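Local coordinates for protein aromatic-amino-acid aminotransferase (Burkholderia pseudomallei, PDB 4F4E) that probably catalyses the pyridoxal phosphate-dependent transfer of amino groups between aromatic amino acids and 2-oxoglutarate, working as a homodimer, at residues Ala99-Gln102 against Lys103-Gly107; Pro111-Ala115 against Gly116-Thr120. All coordinates share one frame; numbering follows the deposited sequence.

Interaction 1: Ala99-Gln102 against Lys103-Gly107; sequences ASVQ and KLLLG
Val101 and Leu105 meet one helical turn apart, their side chains running alongside each other in the same direction, with Val101 CG1 3.7 Å from Leu105 CD1. CG1 of Val101 stands trans to its own backbone N (chi1 159°), which sets it next to the leucine methyl. Beneath this apolar pair runs the i to i+4 ladder of the last turns of helix 95-106. Lys103 N gives its hydrogen to Ala99 O in the longest of the four bonds, 3.3 Å, while Leu104 N to Ser100 O is 2.9 Å. Leu105 N is bonded to Val101 O, and the final rung joins Leu106 N to Gln102 O at 2.9 Å. Every carbonyl from Ala99 to Gln102 is thus taken by an amide of Lys103-Leu106. The carbon chains of the leucines close in on these oxygens: CG of Leu105 lies 3.4 Å from Val101 O, and CB of Leu106 is equally near Gln102 O. Gly107 leaves the helix with positive phi (105°), yet its N still bonds back to Lys103 O at 2.8 Å. The next two carbonyls along are met by side chains from elsewhere: Leu104 O receives Arg252 NH2 and Gln238 NE2, and Leu105 O receives Arg252 NE. Ser100 OG turns back to Ala96 O in the preceding turn, whereas Gln102 extends NE2 across to Thr120 OG1 of strand 118-124. Val101 and Leu105 press together on strands 261-266 and 278-284, in the large domain of this aminotransferase fold. The chemistry is that of an amphipathic C-terminal turn: backbone polarity is spent within the helix, the arginine and glutamine serve the carbonyls of Leu104 and Leu105, and the buried aliphatic face is left to meet the sheet.

Interaction 2: Pro111-Ala115 against Gly116-Thr120; sequences PLIAA and GRVVT
Leu112 CD2 sits over the centre of one face of the Arg117 guanidinium, 3.4 Å from CZ, the two side chains lying crosswise. The arginine chain is bent at chi3 (57°), which brings its flat end back above the leucine methyl. Beside this contact the backbone closes the short helix 111-114 with a Schellman motif. Arg117 N reaches Leu112 O at 3.0 Å in a nearly straight bond (167°), and Gly116 N bonds to Ile113 O at the same length but from above the carbonyl plane. Gly116 makes the turn with positive phi. Val118 completes the tight part: its CG2, trans to its carbonyl carbon, lies 3.7 Å from Leu112 CB. Leu112 is touched at CB by the valine and at CD2 by the guanidinium. On the side of helix 95-106 the fit is looser, with Ile113 CG1 4.3 Å from Val118 CG2; Ala115 CB likewise approaches Arg117 CD only at 4.0 Å. Packing thins toward the solvent, where exposed Pro111 makes no contact with 116-120 and Ala114, also exposed, barely does; Ala114 and Gly116 touch a crystal neighbour. The polar end of Arg117 is occupied elsewhere, NE on Thr285 O and NH2 on Asn258 OD1, two bonds that help fix the guanidinium above Leu112. The turn therefore delivers the chain from helix 111-114 into strand 118-124, an outermost strand of the main sheet within this chain, with Leu112 resting on Ile284 of neighbouring strand 278-284 and Ile113 against helix 95-106.

In the fold
From the N terminus, helix 95-106 comes first, and interaction 1 lies wholly in its closing turns and closes no loop. After Gly107 a short loop leads to helix 111-114, where interaction 2 turns the chain into strand 118-124 and closes the connection between that helix and the strand. The two contacts are in series, neither nested nor crossed, with centres about 10 Å apart. They nevertheless touch: besides the bond from Gln102 to the strand, Leu106 CD1 packs on Val118 CG2 and Ile113 CD1 on Gln102 O. Helix end, short helix and edge strand are thereby joined into one corner of the fold, beside strand 278-284.

Interaction 1: Ala99-Gln102 against Lys103-Gly107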
ATOM      1  N   ALA A  99       7.059 -14.254  10.267  1.00  8.59           N
ATOM      2  CA  ALA A  99       7.295 -15.607  10.778  1.00  9.20           C
ATOM      3  C   ALA A  99       6.031 -16.379  11.099  1.00  9.28           C
ATOM      4  O   ALA A  99       5.966 -17.565  10.828  1.00  9.25           O
ATOM      5  CB  ALA A  99       8.187 -15.550  12.020  1.00  9.53           C
ATOM      6  N   SER A 100       5.056 -15.731  11.719  1.00  9.79           N
ATOM      7  CA  SER A 100       3.775 -16.377  12.035  1.00 10.10           C
ATOM      8  C   SER A 100       3.003 -16.746  10.788  1.00 10.21           C
ATOM      9  O   SER A 100       2.318 -17.787  10.746  1.00 10.23           O
ATOM     10  CB  SER A 100       2.898 -15.448  12.903  1.00 10.57           C
ATOM     11  OG  SER A 100       3.438 -15.283  14.183  1.00 11.27           O
ATOM     12  N   VAL A 101       3.067 -15.901   9.756  1.00 10.08           N
ATOM     13  CA  VAL A 101       2.396 -16.228   8.481  1.00 10.16           C
ATOM     14  C   VAL A 101       2.974 -17.508   7.905  1.00 10.41           C
ATOM     15  O   VAL A 101       2.235 -18.363   7.437  1.00 10.22           O
ATOM     16  CB  VAL A 101       2.516 -15.062   7.474  1.00 10.02           C
ATOM     17  CG1 VAL A 101       2.319 -15.521   6.008  1.00 10.43           C
ATOM     18  CG2 VAL A 101       1.591 -13.900   7.860  1.00  9.95           C
ATOM     19  N   GLN A 102       4.297 -17.645   7.921  1.00 10.86           N
ATOM     20  CA  GLN A 102       4.933 -18.831   7.339  1.00 11.71           C
ATOM     21  C   GLN A 102       4.506 -20.085   8.048  1.00 12.09           C
ATOM     22  O   GLN A 102       4.275 -21.097   7.409  1.00 13.12           O
ATOM     23  CB  GLN A 102       6.452 -18.782   7.438  1.00 12.05           C
ATOM     24  CG  GLN A 102       7.046 -17.728   6.658  1.00 12.11           C
ATOM     25  CD  GLN A 102       8.544 -17.732   6.691  1.00 12.71           C
ATOM     26  OE1 GLN A 102       9.209 -18.399   7.543  1.00 13.63           O
ATOM     27  NE2 GLN A 102       9.102 -17.040   5.742  1.00 11.69           N
ATOM     28  N   LYS A 103       4.422 -20.027   9.367  1.00 12.42           N
ATOM     29  CA  LYS A 103       3.972 -21.187  10.142  1.00 13.30           C
ATOM     30  C   LYS A 103       2.515 -21.501   9.900  1.00 12.53           C
ATOM     31  O   LYS A 103       2.098 -22.673   9.893  1.00 12.00           O
ATOM     32  CB  LYS A 103       4.297 -20.991  11.632  1.00 15.11           C
ATOM     33  CG  LYS A 103       5.825 -21.106  11.814  1.00 17.97           C
ATOM     34  CD  LYS A 103       6.306 -21.154  13.255  1.00 20.80           C
ATOM     35  CE  LYS A 103       7.836 -21.423  13.340  1.00 23.37           C
ATOM     36  NZ  LYS A 103       8.280 -21.469  14.785  1.00 25.89           N
ATOM     37  N   LEU A 104       1.708 -20.461   9.714  1.00 11.75           N
ATOM     38  CA  LEU A 104       0.280 -20.679   9.464  1.00 11.84           C
ATOM     39  C   LEU A 104       0.101 -21.384   8.118  1.00 11.86           C
ATOM     40  O   LEU A 104      -0.718 -22.305   7.987  1.00 12.25           O
ATOM     41  CB  LEU A 104      -0.441 -19.313   9.493  1.00 11.52           C
ATOM     42  CG  LEU A 104      -1.948 -19.342   9.344  1.00 11.44           C
ATOM     43  CD1 LEU A 104      -2.617 -20.059  10.524  1.00 11.83           C
ATOM     44  CD2 LEU A 104      -2.479 -17.905   9.244  1.00 11.18           C
ATOM     45  N   LEU A 105       0.900 -20.994   7.137  1.00 12.00           N
ATOM     46  CA  LEU A 105       0.830 -21.590   5.798  1.00 12.80           C
ATOM     47  C   LEU A 105       1.426 -22.971   5.679  1.00 13.75           C
ATOM     48  O   LEU A 105       0.850 -23.826   5.032  1.00 13.94           O
ATOM     49  CB  LEU A 105       1.491 -20.696   4.740  1.00 12.86           C
ATOM     50  CG  LEU A 105       0.788 -19.345   4.559  1.00 13.16           C
ATOM     51  CD1 LEU A 105       1.631 -18.386   3.708  1.00 13.87           C
ATOM     52  CD2 LEU A 105      -0.603 -19.444   3.930  1.00 13.52           C
ATOM     53  N   LEU A 106       2.584 -23.183   6.306  1.00 14.25           N
ATOM     54  CA  LEU A 106       3.420 -24.349   6.051  1.00 15.53           C
ATOM     55  C   LEU A 106       3.399 -25.334   7.168  1.00 16.58           C
ATOM     56  O   LEU A 106       3.754 -26.479   6.929  1.00 16.53           O
ATOM     57  CB  LEU A 106       4.885 -23.946   5.719  1.00 15.89           C
ATOM     58  CG  LEU A 106       4.971 -23.014   4.512  1.00 16.56           C
ATOM     59  CD1 LEU A 106       6.395 -22.499   4.217  1.00 16.45           C
ATOM     60  CD2 LEU A 106       4.344 -23.649   3.266  1.00 17.46           C
ATOM     61  N   GLY A 107       2.983 -24.908   8.368  1.00 17.46           N
ATOM     62  CA  GLY A 107       3.013 -25.791   9.530  1.00 20.34           C
ATOM     63  C   GLY A 107       4.145 -25.420  10.452  1.00 21.65           C
ATOM     64  O   GLY A 107       5.193 -24.969  10.010  1.00 20.63           O
TER

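Interaction 2: Pro111-Ala115 against Gly116-Thr120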
ATOM      1  N   PRO A 111      10.213 -28.174   7.336  1.00 17.48           N
ATOM      2  CA  PRO A 111      11.641 -28.214   7.106  1.00 17.34           C
ATOM      3  C   PRO A 111      12.123 -27.059   6.235  1.00 16.08           C
ATOM      4  O   PRO A 111      13.289 -26.732   6.289  1.00 15.56           O
ATOM      5  CB  PRO A 111      11.875 -29.547   6.371  1.00 18.04           C
ATOM      6  CG  PRO A 111      10.575 -30.192   6.234  1.00 18.79           C
ATOM      7  CD  PRO A 111       9.492 -29.259   6.653  1.00 18.39           C
ATOM      8  N   LEU A 112      11.245 -26.495   5.391  1.00 15.90           N
ATOM      9  CA  LEU A 112      11.642 -25.332   4.601  1.00 15.74           C
ATOM     10  C   LEU A 112      11.883 -24.116   5.490  1.00 14.94           C
ATOM     11  O   LEU A 112      12.891 -23.403   5.355  1.00 14.33           O
ATOM     12  CB  LEU A 112      10.598 -25.030   3.531  1.00 15.93           C
ATOM     13  CG  LEU A 112      10.368 -26.129   2.499  1.00 16.92           C
ATOM     14  CD1 LEU A 112       9.303 -25.632   1.511  1.00 16.74           C
ATOM     15  CD2 LEU A 112      11.662 -26.488   1.787  1.00 17.25           C
ATOM     16  N   ILE A 113      11.005 -23.900   6.457  1.00 14.73           N
ATOM     17  CA  ILE A 113      11.246 -22.829   7.389  1.00 14.51           C
ATOM     18  C   ILE A 113      12.521 -23.091   8.158  1.00 14.93           C
ATOM     19  O   ILE A 113      13.342 -22.194   8.299  1.00 15.15           O
ATOM     20  CB  ILE A 113      10.091 -22.633   8.387  1.00 14.82           C
ATOM     21  CG1 ILE A 113       8.809 -22.276   7.649  1.00 14.62           C
ATOM     22  CG2 ILE A 113      10.471 -21.547   9.421  1.00 14.31           C
ATOM     23  CD1 ILE A 113       7.593 -22.237   8.559  1.00 14.65           C
ATOM     24  N   ALA A 114      12.702 -24.312   8.666  1.00 15.30           N
ATOM     25  CA  ALA A 114      13.896 -24.632   9.471  1.00 15.57           C
ATOM     26  C   ALA A 114      15.188 -24.404   8.687  1.00 15.72           C
ATOM     27  O   ALA A 114      16.203 -24.068   9.279  1.00 16.18           O
ATOM     28  CB  ALA A 114      13.852 -26.064  10.006  1.00 16.40           C
ATOM     29  N   ALA A 115      15.140 -24.604   7.364  1.00 15.33           N
ATOM     30  CA  ALA A 115      16.323 -24.490   6.489  1.00 15.67           C
ATOM     31  C   ALA A 115      16.517 -23.061   5.962  1.00 15.26           C
ATOM     32  O   ALA A 115      17.421 -22.808   5.171  1.00 15.81           O
ATOM     33  CB  ALA A 115      16.210 -25.458   5.296  1.00 16.13           C
ATOM     34  N   GLY A 116      15.653 -22.136   6.384  1.00 14.35           N
ATOM     35  CA  GLY A 116      15.736 -20.753   5.937  1.00 13.52           C
ATOM     36  C   GLY A 116      15.440 -20.509   4.480  1.00 12.94           C
ATOM     37  O   GLY A 116      15.969 -19.575   3.866  1.00 12.31           O
ATOM     38  N   ARG A 117      14.626 -21.367   3.905  1.00 12.73           N
ATOM     39  CA  ARG A 117      14.367 -21.332   2.491  1.00 12.60           C
ATOM     40  C   ARG A 117      13.128 -20.528   2.130  1.00 12.06           C
ATOM     41  O   ARG A 117      12.888 -20.349   0.940  1.00 12.89           O
ATOM     42  CB  ARG A 117      14.249 -22.760   1.948  1.00 13.50           C
ATOM     43  CG  ARG A 117      15.588 -23.408   1.767  1.00 14.76           C
ATOM     44  CD  ARG A 117      15.469 -24.882   1.409  1.00 15.68           C
ATOM     45  NE  ARG A 117      14.677 -25.086   0.212  1.00 16.39           N
ATOM     46  CZ  ARG A 117      14.384 -26.271  -0.314  1.00 18.08           C
ATOM     47  NH1 ARG A 117      14.846 -27.373   0.237  1.00 19.37           N
ATOM     48  NH2 ARG A 117      13.619 -26.351  -1.410  1.00 18.96           N
ATOM     49  N   VAL A 118      12.331 -20.066   3.111  1.00 11.43           N
ATOM     50  CA  VAL A 118      11.101 -19.321   2.827  1.00 10.95           C
ATOM     51  C   VAL A 118      11.287 -17.843   3.120  1.00 10.53           C
ATOM     52  O   VAL A 118      11.762 -17.458   4.201  1.00 11.27           O
ATOM     53  CB  VAL A 118       9.912 -19.846   3.656  1.00 11.38           C
ATOM     54  CG1 VAL A 118       8.583 -19.259   3.155  1.00 11.21           C
ATOM     55  CG2 VAL A 118       9.914 -21.375   3.627  1.00 11.59           C
ATOM     56  N   VAL A 119      10.908 -17.035   2.146  1.00 10.01           N
ATOM     57  CA  VAL A 119      10.902 -15.584   2.219  1.00  9.99           C
ATOM     58  C   VAL A 119       9.466 -15.149   2.352  1.00  9.51           C
ATOM     59  O   VAL A 119       8.633 -15.569   1.560  1.00  9.51           O
ATOM     60  CB  VAL A 119      11.474 -15.004   0.892  1.00 10.38           C
ATOM     61  CG1 VAL A 119      11.313 -13.491   0.865  1.00 10.62           C
ATOM     62  CG2 VAL A 119      12.938 -15.411   0.716  1.00 10.76           C
ATOM     63  N   THR A 120       9.171 -14.335   3.356  1.00  8.77           N
ATOM     64  CA  THR A 120       7.858 -13.738   3.541  1.00  8.36           C
ATOM     65  C   THR A 120       7.940 -12.260   3.791  1.00  8.27           C
ATOM     66  O   THR A 120       8.674 -11.815   4.695  1.00  9.22           O
ATOM     67  CB  THR A 120       7.093 -14.415   4.689  1.00  8.20           C
ATOM     68  OG1 THR A 120       6.927 -15.806   4.370  1.00  8.29           O
ATOM     69  CG2 THR A 120       5.724 -13.762   4.887  1.00  7.82           C
TER